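Local structure of synaptotagmin-4 (Rattus norvegicus, 1W15) at residues L19-C24 and G130-E135; L23-T28 and E93-I98; K56-L59 and K64-S67; K69-K74 and A80-L85. The protein is a synaptotagmin, represented here by its C2B domain, that takes part in the mobility of neuronal dense-core vesicles through its interaction with KIF1A. All coordinates share one frame; numbering follows the deposited sequence.

Contact 1: L19-C24 and G130-E135; sequences LLVSLC and GGHWKE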
loop_
_atom_site.group_PDB
_atom_site.type_symbol
_atom_site.label_atom_id
_atom_site.label_comp_id
_atom_site.label_asym_id
_atom_site.label_seq_id
_atom_site.Cartn_x
_atom_site.Cartn_y
_atom_site.Cartn_z
ATOM N N LEU A 19 -0.514 -2.187 16.705
ATOM C CA LEU A 19 -1.243 -2.183 15.447
ATOM C C LEU A 19 -0.721 -1.037 14.601
ATOM O O LEU A 19 -0.546 0.092 15.100
ATOM C CB LEU A 19 -2.747 -1.992 15.664
ATOM C CG LEU A 19 -3.614 -2.083 14.389
ATOM C CD1 LEU A 19 -3.608 -3.518 13.849
ATOM C CD2 LEU A 19 -5.087 -1.607 14.628
ATOM N N LEU A 20 -0.359 -1.363 13.365
ATOM C CA LEU A 20 0.203 -0.357 12.445
ATOM C C LEU A 20 -0.910 0.055 11.475
ATOM O O LEU A 20 -1.511 -0.808 10.778
ATOM C CB LEU A 20 1.379 -0.987 11.676
ATOM C CG LEU A 20 2.010 -0.126 10.589
ATOM C CD1 LEU A 20 2.677 1.137 11.177
ATOM C CD2 LEU A 20 3.067 -1.009 9.811
ATOM N N VAL A 21 -1.204 1.363 11.426
ATOM C CA VAL A 21 -2.330 1.826 10.599
ATOM C C VAL A 21 -1.879 3.080 9.848
ATOM O O VAL A 21 -0.945 3.751 10.302
ATOM C CB VAL A 21 -3.633 2.116 11.389
ATOM C CG1 VAL A 21 -4.220 0.804 12.013
ATOM C CG2 VAL A 21 -3.439 3.248 12.446
ATOM N N SER A 22 -2.447 3.309 8.666
ATOM C CA SER A 22 -2.109 4.528 7.911
ATOM C C SER A 22 -3.414 5.198 7.537
ATOM O O SER A 22 -4.387 4.492 7.184
ATOM C CB SER A 22 -1.311 4.163 6.633
ATOM O OG SER A 22 -0.930 5.320 5.928
ATOM N N LEU A 23 -3.485 6.534 7.627
ATOM C CA LEU A 23 -4.727 7.229 7.296
ATOM C C LEU A 23 -4.387 8.425 6.423
ATOM O O LEU A 23 -3.255 8.930 6.520
ATOM C CB LEU A 23 -5.456 7.711 8.564
ATOM C CG LEU A 23 -6.198 6.639 9.437
ATOM C CD1 LEU A 23 -5.247 5.986 10.363
ATOM C CD2 LEU A 23 -7.355 7.294 10.221
ATOM N N CYS A 24 -5.328 8.820 5.561
ATOM C CA CYS A 24 -5.168 9.985 4.666
ATOM C C CYS A 24 -6.524 10.676 4.562
ATOM O O CYS A 24 -7.524 10.036 4.188
ATOM C CB CYS A 24 -4.735 9.544 3.258
ATOM S SG CYS A 24 -4.567 10.920 2.149
ATOM N N GLY A 130 -4.659 10.423 19.613
ATOM C CA GLY A 130 -4.619 11.883 19.551
ATOM C C GLY A 130 -3.614 12.533 18.588
ATOM O O GLY A 130 -3.993 13.379 17.752
ATOM N N GLY A 131 -2.330 12.182 18.709
ATOM C CA GLY A 131 -1.289 12.840 17.873
ATOM C C GLY A 131 -1.379 12.426 16.405
ATOM O O GLY A 131 -1.106 13.206 15.489
ATOM N N HIS A 132 -1.745 11.168 16.176
ATOM C CA HIS A 132 -1.871 10.656 14.817
ATOM C C HIS A 132 -3.040 11.391 14.134
ATOM O O HIS A 132 -2.907 11.876 13.022
ATOM C CB HIS A 132 -2.098 9.123 14.841
ATOM C CG HIS A 132 -1.917 8.467 13.495
ATOM N ND1 HIS A 132 -1.912 7.091 13.324
ATOM C CD2 HIS A 132 -1.757 8.996 12.253
ATOM C CE1 HIS A 132 -1.743 6.801 12.044
ATOM N NE2 HIS A 132 -1.637 7.939 11.368
ATOM N N TRP A 133 -4.171 11.508 14.852
ATOM C CA TRP A 133 -5.320 12.262 14.318
ATOM C C TRP A 133 -5.008 13.745 14.045
ATOM O O TRP A 133 -5.436 14.296 13.038
ATOM C CB TRP A 133 -6.481 12.197 15.282
ATOM C CG TRP A 133 -7.814 12.505 14.654
ATOM C CD1 TRP A 133 -8.610 13.629 14.873
ATOM C CD2 TRP A 133 -8.524 11.694 13.712
ATOM N NE1 TRP A 133 -9.778 13.509 14.154
ATOM C CE2 TRP A 133 -9.748 12.346 13.428
ATOM C CE3 TRP A 133 -8.261 10.463 13.091
ATOM C CZ2 TRP A 133 -10.695 11.816 12.543
ATOM C CZ3 TRP A 133 -9.212 9.931 12.210
ATOM C CH2 TRP A 133 -10.415 10.616 11.946
ATOM N N LYS A 134 -4.291 14.387 14.957
ATOM C CA LYS A 134 -3.871 15.789 14.729
ATOM C C LYS A 134 -3.076 15.956 13.408
ATOM O O LYS A 134 -3.258 16.930 12.643
ATOM C CB LYS A 134 -3.082 16.310 15.927
ATOM C CG LYS A 134 -2.542 17.728 15.665
ATOM C CD LYS A 134 -2.179 18.513 16.892
ATOM C CE LYS A 134 -1.277 19.716 16.507
ATOM N NZ LYS A 134 -1.913 20.760 15.559
ATOM N N GLU A 135 -2.190 14.993 13.162
ATOM C CA GLU A 135 -1.287 15.039 12.018
ATOM C C GLU A 135 -2.112 14.866 10.726
ATOM O O GLU A 135 -1.914 15.621 9.755
ATOM C CB GLU A 135 -0.177 13.983 12.161
ATOM C CG GLU A 135 1.059 14.275 11.316
ATOM C CD GLU A 135 2.204 13.282 11.541
ATOM O OE1 GLU A 135 2.240 12.636 12.608
ATOM O OE2 GLU A 135 3.078 13.163 10.644
#
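The imidazole of His132, reaching from its helix to Val21 and Leu23, is gripped at both nitrogens: ND1 is hydrogen-bonded to His148 NE2 and NE2 to the carbonyl O of Ile144. These two bonds fix the rotation of the ring and turn CE1, the carbon between the nitrogens, toward strand 19-24. Val21 O lies at the ring edge in its plane, 3.6 Å from His132 CE1, and Val21 CG2 approaches the same carbon. His132 has CG anti to the backbone N (chi1 -166°), which carries the ring toward the strand. Leu23 divides its methyls between two rings. Its CD1 comes at His132 CE1 obliquely at 4.0 Å, whereas CD2 meets the edge of the Trp133 indole, 3.8 Å from CZ3, the two side chains crossing at about a right angle. All four residues are buried. The backbones keep well apart, their axes 9.6 Å from each other and inclined at 30°, and the side chains fill the gap. Segment 130-135 lies in helix 128-138, which sits between strands 114-121 and 144-149, an inserted helix characteristic of synaptotagmin C2B domains, here packed along the first strand of the C2 sandwich.

Contact 2: L23-T28 and E93-I98; sequences LCYQST and ESLEEI. With CA (calcium ion), chain C.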
loop_
_atom_site.group_PDB
_atom_site.type_symbol
_atom_site.label_atom_id
_atom_site.label_comp_id
_atom_site.label_asym_id
_atom_site.label_seq_id
_atom_site.Cartn_x
_atom_site.Cartn_y
_atom_site.Cartn_z
ATOM N N LEU A 23 -3.485 6.534 7.627
ATOM C CA LEU A 23 -4.727 7.229 7.296
ATOM C C LEU A 23 -4.387 8.425 6.423
ATOM O O LEU A 23 -3.255 8.930 6.520
ATOM C CB LEU A 23 -5.456 7.711 8.564
ATOM C CG LEU A 23 -6.198 6.639 9.437
ATOM C CD1 LEU A 23 -5.247 5.986 10.363
ATOM C CD2 LEU A 23 -7.355 7.294 10.221
ATOM N N CYS A 24 -5.328 8.820 5.561
ATOM C CA CYS A 24 -5.168 9.985 4.666
ATOM C C CYS A 24 -6.524 10.676 4.562
ATOM O O CYS A 24 -7.524 10.036 4.188
ATOM C CB CYS A 24 -4.735 9.544 3.258
ATOM S SG CYS A 24 -4.567 10.920 2.149
ATOM N N TYR A 25 -6.576 11.976 4.892
ATOM C CA TYR A 25 -7.820 12.739 4.812
ATOM C C TYR A 25 -7.814 13.545 3.494
ATOM O O TYR A 25 -6.981 14.425 3.281
ATOM C CB TYR A 25 -7.947 13.701 5.999
ATOM C CG TYR A 25 -9.165 14.618 5.981
ATOM C CD1 TYR A 25 -10.418 14.142 5.584
ATOM C CD2 TYR A 25 -9.069 15.970 6.397
ATOM C CE1 TYR A 25 -11.557 14.974 5.577
ATOM C CE2 TYR A 25 -10.211 16.808 6.409
ATOM C CZ TYR A 25 -11.438 16.298 5.990
ATOM O OH TYR A 25 -12.576 17.078 5.967
ATOM N N GLN A 26 -8.720 13.157 2.608
ATOM C CA GLN A 26 -8.923 13.807 1.309
ATOM C C GLN A 26 -9.876 15.010 1.603
ATOM O O GLN A 26 -11.080 14.924 1.344
ATOM C CB GLN A 26 -9.421 12.734 0.232
ATOM C CG GLN A 26 -8.782 11.325 0.245
ATOM C CD GLN A 26 -8.699 10.548 -1.081
ATOM O OE1 GLN A 26 -8.154 9.439 -1.100
ATOM N NE2 GLN A 26 -9.134 10.941 -2.272
ATOM N N SER A 27 -9.305 16.113 2.144
ATOM C CA SER A 27 -10.142 17.233 2.618
ATOM C C SER A 27 -11.114 17.848 1.595
ATOM O O SER A 27 -12.235 18.247 1.971
ATOM C CB SER A 27 -9.302 18.357 3.271
ATOM O OG SER A 27 -8.587 19.120 2.321
ATOM N N THR A 28 -10.697 17.951 0.327
ATOM C CA THR A 28 -11.573 18.561 -0.710
ATOM C C THR A 28 -12.691 17.614 -1.151
ATOM O O THR A 28 -13.656 18.052 -1.777
ATOM C CB THR A 28 -10.793 19.006 -1.966
ATOM O OG1 THR A 28 -10.191 17.859 -2.593
ATOM C CG2 THR A 28 -9.634 19.889 -1.603
ATOM N N GLU A 93 -17.894 18.638 6.899
ATOM C CA GLU A 93 -16.858 19.391 6.221
ATOM C C GLU A 93 -15.478 19.308 6.863
ATOM O O GLU A 93 -14.509 19.851 6.329
ATOM C CB GLU A 93 -17.304 20.863 6.054
ATOM C CG GLU A 93 -18.331 21.047 4.934
ATOM C CD GLU A 93 -18.073 20.128 3.719
ATOM O OE1 GLU A 93 -17.136 20.404 2.921
ATOM O OE2 GLU A 93 -18.822 19.113 3.567
ATOM N N SER A 94 -15.385 18.641 8.003
ATOM C CA SER A 94 -14.106 18.436 8.651
ATOM C C SER A 94 -14.146 17.161 9.482
ATOM O O SER A 94 -15.212 16.537 9.612
ATOM C CB SER A 94 -13.794 19.608 9.563
ATOM O OG SER A 94 -14.643 19.580 10.703
ATOM N N LEU A 95 -12.991 16.821 10.060
ATOM C CA LEU A 95 -12.821 15.663 10.926
ATOM C C LEU A 95 -12.990 15.965 12.437
ATOM O O LEU A 95 -12.692 15.113 13.298
ATOM C CB LEU A 95 -11.430 15.127 10.683
ATOM C CG LEU A 95 -11.202 13.935 9.746
ATOM C CD1 LEU A 95 -12.319 13.558 8.714
ATOM C CD2 LEU A 95 -9.818 13.913 9.202
ATOM N N GLU A 96 -13.414 17.189 12.745
ATOM C CA GLU A 96 -13.524 17.645 14.133
ATOM C C GLU A 96 -14.294 16.676 15.052
ATOM O O GLU A 96 -13.821 16.389 16.162
ATOM C CB GLU A 96 -14.103 19.071 14.211
ATOM C CG GLU A 96 -15.638 19.141 14.218
ATOM C CD GLU A 96 -16.218 20.531 14.480
ATOM O OE1 GLU A 96 -15.719 21.521 13.886
ATOM O OE2 GLU A 96 -17.206 20.640 15.252
ATOM N N GLU A 97 -15.450 16.177 14.584
ATOM C CA GLU A 97 -16.292 15.233 15.364
ATOM C C GLU A 97 -16.226 13.795 14.877
ATOM O O GLU A 97 -17.048 12.944 15.264
ATOM C CB GLU A 97 -17.749 15.711 15.363
ATOM C CG GLU A 97 -17.926 16.964 16.211
ATOM C CD GLU A 97 -19.343 17.505 16.187
ATOM O OE1 GLU A 97 -20.192 17.023 16.983
ATOM O OE2 GLU A 97 -19.608 18.422 15.379
ATOM N N ILE A 98 -15.244 13.503 14.044
ATOM C CA ILE A 98 -15.110 12.154 13.508
ATOM C C ILE A 98 -14.096 11.393 14.349
ATOM O O ILE A 98 -13.065 11.947 14.716
ATOM C CB ILE A 98 -14.647 12.261 12.021
ATOM C CG1 ILE A 98 -15.725 12.942 11.177
ATOM C CG2 ILE A 98 -14.236 10.896 11.436
ATOM C CD1 ILE A 98 -17.023 12.155 11.005
HETATM CA CA CA C . -13.102 21.470 5.042
HETATM O O HOH W 1 -13.249 19.433 3.943
HETATM O O HOH W 2 -12.237 22.001 6.857
#
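Tyr25 and Glu93 meet beside a calcium ion that lies at the end of the domain away from the metal site of Asp52 and Asp106. Glu93 offers it a backbone oxygen rather than its carboxylate, with Glu93 O 2.5 Å from the ion, and two waters join it. One of these waters also donates a hydrogen bond to Tyr25 OH at 3.2 Å and another to Ser27 O at a short 2.5 Å, so the ion, held by the loop's main chain, is linked to the strand end through this water. The phenol oxygen itself rests against the loop backbone, 3.4 Å from Ser94 CA.

Behind this polar rim the contact is apolar. Leu95 lays CD2 over one face of the Tyr25 ring in a CH-pi contact, 3.6 Å from the ring centroid and nearest to CG, while CD1 reaches Tyr25 CE1 at 3.5 Å. The opposite face carries Ser27 CA, which leaves the ring sandwiched. Leu95 has unusual torsions, chi2 of 19° bringing CD1 almost into eclipse with CA, consistent with a strained or imperfectly defined side chain. Ile136 and Cys137 of helix 128-138 also press on this leucine.

The loop is shaped by Ile98 N, which bonds to Leu95 O at 3.1 Å, and Ser94 OG weakly accepts Glu96 N. The result is a type I beta turn from Leu95 to Ile98, part of the loop that carries the chain from one sheet of the C2 beta-sandwich to the other.

Contact 3: K56-L59 and K64-S67; sequences KVNL and KRIS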
loop_
_atom_site.group_PDB
_atom_site.type_symbol
_atom_site.label_atom_id
_atom_site.label_comp_id
_atom_site.label_asym_id
_atom_site.label_seq_id
_atom_site.Cartn_x
_atom_site.Cartn_y
_atom_site.Cartn_z
ATOM N N LYS A 56 -11.617 -5.024 13.017
ATOM C CA LYS A 56 -12.845 -4.337 12.699
ATOM C C LYS A 56 -12.594 -2.860 12.892
ATOM O O LYS A 56 -11.939 -2.466 13.867
ATOM C CB LYS A 56 -13.933 -4.779 13.697
ATOM C CG LYS A 56 -15.253 -4.131 13.404
ATOM C CD LYS A 56 -16.344 -5.108 13.635
ATOM C CE LYS A 56 -17.677 -4.462 13.396
ATOM N NZ LYS A 56 -18.681 -5.361 13.955
ATOM N N VAL A 57 -13.116 -2.058 11.972
ATOM C CA VAL A 57 -12.891 -0.623 11.963
ATOM C C VAL A 57 -14.278 0.066 11.988
ATOM O O VAL A 57 -15.080 -0.111 11.067
ATOM C CB VAL A 57 -12.088 -0.154 10.725
ATOM C CG1 VAL A 57 -11.737 1.371 10.850
ATOM C CG2 VAL A 57 -10.777 -0.979 10.535
ATOM N N ASN A 58 -14.562 0.838 13.034
ATOM C CA ASN A 58 -15.845 1.556 13.148
ATOM C C ASN A 58 -15.568 3.041 12.989
ATOM O O ASN A 58 -14.629 3.538 13.587
ATOM C CB ASN A 58 -16.501 1.280 14.519
ATOM C CG ASN A 58 -16.971 -0.155 14.663
ATOM O OD1 ASN A 58 -17.502 -0.714 13.706
ATOM N ND2 ASN A 58 -16.784 -0.772 15.850
ATOM N N LEU A 59 -16.426 3.755 12.258
ATOM C CA LEU A 59 -16.287 5.195 12.076
ATOM C C LEU A 59 -17.452 5.853 12.798
ATOM O O LEU A 59 -18.597 5.434 12.613
ATOM C CB LEU A 59 -16.401 5.519 10.585
ATOM C CG LEU A 59 -16.192 6.985 10.210
ATOM C CD1 LEU A 59 -14.736 7.343 10.306
ATOM C CD2 LEU A 59 -16.711 7.267 8.811
ATOM N N LYS A 64 -22.299 8.565 17.144
ATOM C CA LYS A 64 -23.092 7.676 16.318
ATOM C C LYS A 64 -22.173 6.935 15.335
ATOM O O LYS A 64 -21.443 7.574 14.582
ATOM C CB LYS A 64 -24.150 8.491 15.548
ATOM C CG LYS A 64 -24.797 7.744 14.379
ATOM C CD LYS A 64 -25.917 8.576 13.742
ATOM C CE LYS A 64 -26.192 8.149 12.291
ATOM N NZ LYS A 64 -26.485 9.339 11.418
ATOM N N ARG A 65 -22.230 5.605 15.317
ATOM C CA ARG A 65 -21.480 4.858 14.306
ATOM C C ARG A 65 -22.094 5.096 12.929
ATOM O O ARG A 65 -23.278 4.820 12.696
ATOM C CB ARG A 65 -21.440 3.361 14.580
ATOM C CG ARG A 65 -20.443 2.691 13.648
ATOM C CD ARG A 65 -20.154 1.237 13.933
ATOM N NE ARG A 65 -21.368 0.426 13.926
ATOM C CZ ARG A 65 -21.401 -0.889 14.113
ATOM N NH1 ARG A 65 -20.286 -1.578 14.305
ATOM N NH2 ARG A 65 -22.567 -1.526 14.117
ATOM N N ILE A 66 -21.304 5.613 12.007
ATOM C CA ILE A 66 -21.858 5.852 10.681
ATOM C C ILE A 66 -21.313 4.869 9.622
ATOM O O ILE A 66 -21.819 4.826 8.519
ATOM C CB ILE A 66 -21.622 7.291 10.274
ATOM C CG1 ILE A 66 -20.111 7.598 10.310
ATOM C CG2 ILE A 66 -22.477 8.264 11.158
ATOM C CD1 ILE A 66 -19.777 8.927 9.528
ATOM N N SER A 67 -20.288 4.095 9.935
ATOM C CA SER A 67 -19.798 3.107 8.974
ATOM C C SER A 67 -18.987 2.069 9.696
ATOM O O SER A 67 -18.490 2.349 10.790
ATOM C CB SER A 67 -18.936 3.801 7.904
ATOM O OG SER A 67 -18.554 2.877 6.883
#
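Backbone hydrogen bonds set the register of Leu59 against Ile66 and Ser67. Leu59 N donates to Ser67 O at 2.9 Å in a nearly straight bond (172°), and Leu59 O accepts Ile66 N at 2.8 Å with a second, weak bond from Ser67 N. One carbonyl thus serves two successive amides, the signature of a classic beta bulge, and Leu59 with Ser67 forms an antiparallel hydrogen-bonded pair.

The polar side-chain contact lies between Arg65 and Asn58. Arg65 NH1 donates to Asn58 OD1 at 3.0 Å, coming from above the amide's carbonyl plane while OD1 stays near the guanidinium plane; the two planes stand 65° apart. The arginine runs out extended as far as CD, which lies 3.3 Å from Asn58 OD1; the bend at chi3 (57°) then turns the guanidinium so that NH1 reaches the same oxygen. Asn58 ND2 has its own partner in Glu101 OE1, which helps hold the amide in this orientation. Lys56 brings a like charge near, its NZ 4.1 Å from Arg65 NH1.

The main apolar packing is between Leu59 and Ile66: Leu59 CD2 lies 3.6 Å from Ile66 CD1, the two side chains crossing obliquely.

The pair forms the hairpin of strands 53-61 and 64-70. Strand 64-70 is an edge of its sheet within the chain, strand 98-106 flanks strand 53-61 across from it, and Phe88 of strand 80-89 packs on Leu59 and Ser67.

Contact 4: K69-K74 and A80-L85; sequences KKTHVK and AVFNEL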
loop_
_atom_site.group_PDB
_atom_site.type_symbol
_atom_site.label_atom_id
_atom_site.label_comp_id
_atom_site.label_asym_id
_atom_site.label_seq_id
_atom_site.Cartn_x
_atom_site.Cartn_y
_atom_site.Cartn_z
ATOM N N LYS A 69 -16.142 -1.517 8.828
ATOM C CA LYS A 69 -15.401 -2.348 7.869
ATOM C C LYS A 69 -14.746 -3.438 8.664
ATOM O O LYS A 69 -14.600 -3.315 9.871
ATOM C CB LYS A 69 -14.273 -1.527 7.216
ATOM C CG LYS A 69 -14.716 -0.192 6.573
ATOM C CD LYS A 69 -15.483 -0.350 5.282
ATOM C CE LYS A 69 -15.764 1.054 4.718
ATOM N NZ LYS A 69 -16.590 0.879 3.533
ATOM N N LYS A 70 -14.333 -4.507 8.006
ATOM C CA LYS A 70 -13.510 -5.499 8.679
ATOM C C LYS A 70 -12.571 -6.172 7.716
ATOM O O LYS A 70 -12.869 -6.229 6.500
ATOM C CB LYS A 70 -14.336 -6.486 9.491
ATOM C CG LYS A 70 -14.975 -7.561 8.783
ATOM C CD LYS A 70 -15.840 -8.323 9.807
ATOM C CE LYS A 70 -16.780 -9.267 9.063
ATOM N NZ LYS A 70 -17.849 -9.808 9.997
ATOM N N THR A 71 -11.413 -6.595 8.234
ATOM C CA THR A 71 -10.431 -7.294 7.431
ATOM C C THR A 71 -10.734 -8.752 7.411
ATOM O O THR A 71 -11.574 -9.232 8.170
ATOM C CB THR A 71 -8.978 -7.129 7.988
ATOM O OG1 THR A 71 -8.848 -7.903 9.202
ATOM C CG2 THR A 71 -8.636 -5.657 8.362
ATOM N N HIS A 72 -9.990 -9.458 6.566
ATOM C CA HIS A 72 -9.939 -10.922 6.573
ATOM C C HIS A 72 -9.215 -11.375 7.807
ATOM O O HIS A 72 -8.530 -10.586 8.485
ATOM C CB HIS A 72 -9.186 -11.429 5.348
ATOM C CG HIS A 72 -9.898 -11.148 4.066
ATOM N ND1 HIS A 72 -10.758 -12.059 3.478
ATOM C CD2 HIS A 72 -9.938 -10.035 3.291
ATOM C CE1 HIS A 72 -11.252 -11.538 2.366
ATOM N NE2 HIS A 72 -10.772 -10.309 2.231
ATOM N N VAL A 73 -9.388 -12.643 8.128
ATOM C CA VAL A 73 -8.688 -13.106 9.321
ATOM C C VAL A 73 -7.391 -13.831 8.954
ATOM O O VAL A 73 -7.322 -14.588 7.999
ATOM C CB VAL A 73 -9.584 -14.016 10.169
ATOM C CG1 VAL A 73 -10.891 -14.307 9.444
ATOM C CG2 VAL A 73 -8.881 -15.322 10.497
ATOM N N LYS A 74 -6.370 -13.575 9.777
ATOM C CA LYS A 74 -5.106 -14.306 9.673
ATOM C C LYS A 74 -5.101 -15.423 10.732
ATOM O O LYS A 74 -5.454 -15.184 11.881
ATOM C CB LYS A 74 -3.961 -13.315 9.809
ATOM C CG LYS A 74 -3.996 -12.251 8.690
ATOM C CD LYS A 74 -3.953 -12.961 7.316
ATOM C CE LYS A 74 -3.786 -12.024 6.098
ATOM N NZ LYS A 74 -5.095 -11.530 5.571
ATOM N N ALA A 80 0.591 -10.474 12.132
ATOM C CA ALA A 80 -0.329 -10.680 11.026
ATOM C C ALA A 80 -0.203 -9.487 10.115
ATOM O O ALA A 80 -0.263 -8.361 10.611
ATOM C CB ALA A 80 -1.764 -10.752 11.584
ATOM N N VAL A 81 0.015 -9.716 8.817
ATOM C CA VAL A 81 0.002 -8.659 7.819
ATOM C C VAL A 81 -1.410 -8.646 7.218
ATOM O O VAL A 81 -1.882 -9.676 6.695
ATOM C CB VAL A 81 1.067 -8.909 6.745
ATOM C CG1 VAL A 81 1.089 -7.788 5.721
ATOM C CG2 VAL A 81 2.457 -9.034 7.396
ATOM N N PHE A 82 -2.125 -7.528 7.360
ATOM C CA PHE A 82 -3.489 -7.434 6.820
ATOM C C PHE A 82 -3.479 -6.706 5.476
ATOM O O PHE A 82 -4.118 -7.173 4.546
ATOM C CB PHE A 82 -4.422 -6.702 7.782
ATOM C CG PHE A 82 -4.595 -7.416 9.077
ATOM C CD1 PHE A 82 -5.399 -8.551 9.158
ATOM C CD2 PHE A 82 -3.929 -6.966 10.221
ATOM C CE1 PHE A 82 -5.549 -9.230 10.379
ATOM C CE2 PHE A 82 -4.068 -7.667 11.456
ATOM C CZ PHE A 82 -4.861 -8.793 11.522
ATOM N N ASN A 83 -2.792 -5.565 5.408
ATOM C CA ASN A 83 -2.736 -4.706 4.207
ATOM C C ASN A 83 -4.110 -4.459 3.590
ATOM O O ASN A 83 -4.352 -4.833 2.410
ATOM C CB ASN A 83 -1.807 -5.303 3.141
ATOM C CG ASN A 83 -0.342 -5.262 3.547
ATOM O OD1 ASN A 83 0.026 -4.505 4.445
ATOM N ND2 ASN A 83 0.502 -6.091 2.889
ATOM N N GLU A 84 -5.040 -3.925 4.373
ATOM C CA GLU A 84 -6.402 -3.768 3.836
ATOM C C GLU A 84 -6.693 -2.291 3.833
ATOM O O GLU A 84 -6.723 -1.705 4.910
ATOM C CB GLU A 84 -7.454 -4.542 4.695
ATOM C CG GLU A 84 -7.312 -6.023 4.379
ATOM C CD GLU A 84 -8.619 -6.767 4.338
ATOM O OE1 GLU A 84 -9.636 -6.152 3.927
ATOM O OE2 GLU A 84 -8.585 -7.969 4.664
ATOM N N LEU A 85 -6.943 -1.726 2.654
ATOM C CA LEU A 85 -7.328 -0.305 2.556
ATOM C C LEU A 85 -8.854 -0.198 2.479
ATOM O O LEU A 85 -9.531 -0.943 1.697
ATOM C CB LEU A 85 -6.656 0.362 1.370
ATOM C CG LEU A 85 -6.906 1.877 1.126
ATOM C CD1 LEU A 85 -5.626 2.452 0.417
ATOM C CD2 LEU A 85 -8.174 2.132 0.291
HETATM O O HOH W 3 -12.381 -7.140 4.145
HETATM O O HOH W 4 -6.071 -9.255 4.731
#
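Lys74 can be followed outward across the segment 80-85. Its CB touches Ala80 CB at 3.8 Å, and CG lies obliquely against the Phe82 ring, 3.8 Å from CE1. Bends at chi2 (-57°) and chi4 (-88°) then curl the chain over the strand: CD passes Val81 O, CE comes within 3.1 Å of that oxygen, and NZ ends on a water at 2.6 Å. That water donates to Phe82 O and to Glu84 OE2, linking the ammonium to the carboxylate, which it does not touch directly. Glu84 spans to the other end of the contact. Its OE2 accepts His72 N at 2.8 Å, although the position of this oxygen is less certain, and its OE1 is joined by a second water to Lys70 O. Between them Thr71 OG1 meets Phe82 CD1 at 3.5 Å while donating to His72 O and bonding to Val55 N. In strand 80-89, Asn83 and Glu84 both face Val36 of the neighbouring strand. This is a G1 beta bulge, on the strand that is outermost, within this chain, in one sheet of the C2 sandwich, met by the chain as it leaves the lysine-rich strand outermost in the other.

Contacts 1 and 2 share Leu23 and Cys24 of strand 18-26, have centres 12 Å apart, and touch where Trp133 packs against Leu95 and Ile98. Contacts 3 and 4 share strand 64-70, with centres 16 Å apart, and meet through a probable hydrogen bond from Lys69 N to Val57 O. Along the chain, contact 3 closes before contact 4 opens, and both are nested inside the loops closed by contacts 1 and 2. Ile98 also packs on Leu59, joining contact 2 to contact 3, whereas contacts 2 and 4 lie farthest apart, at 23 Å between centres. Together they tie the helix, both four-stranded sheets and their connections into a single C2 domain.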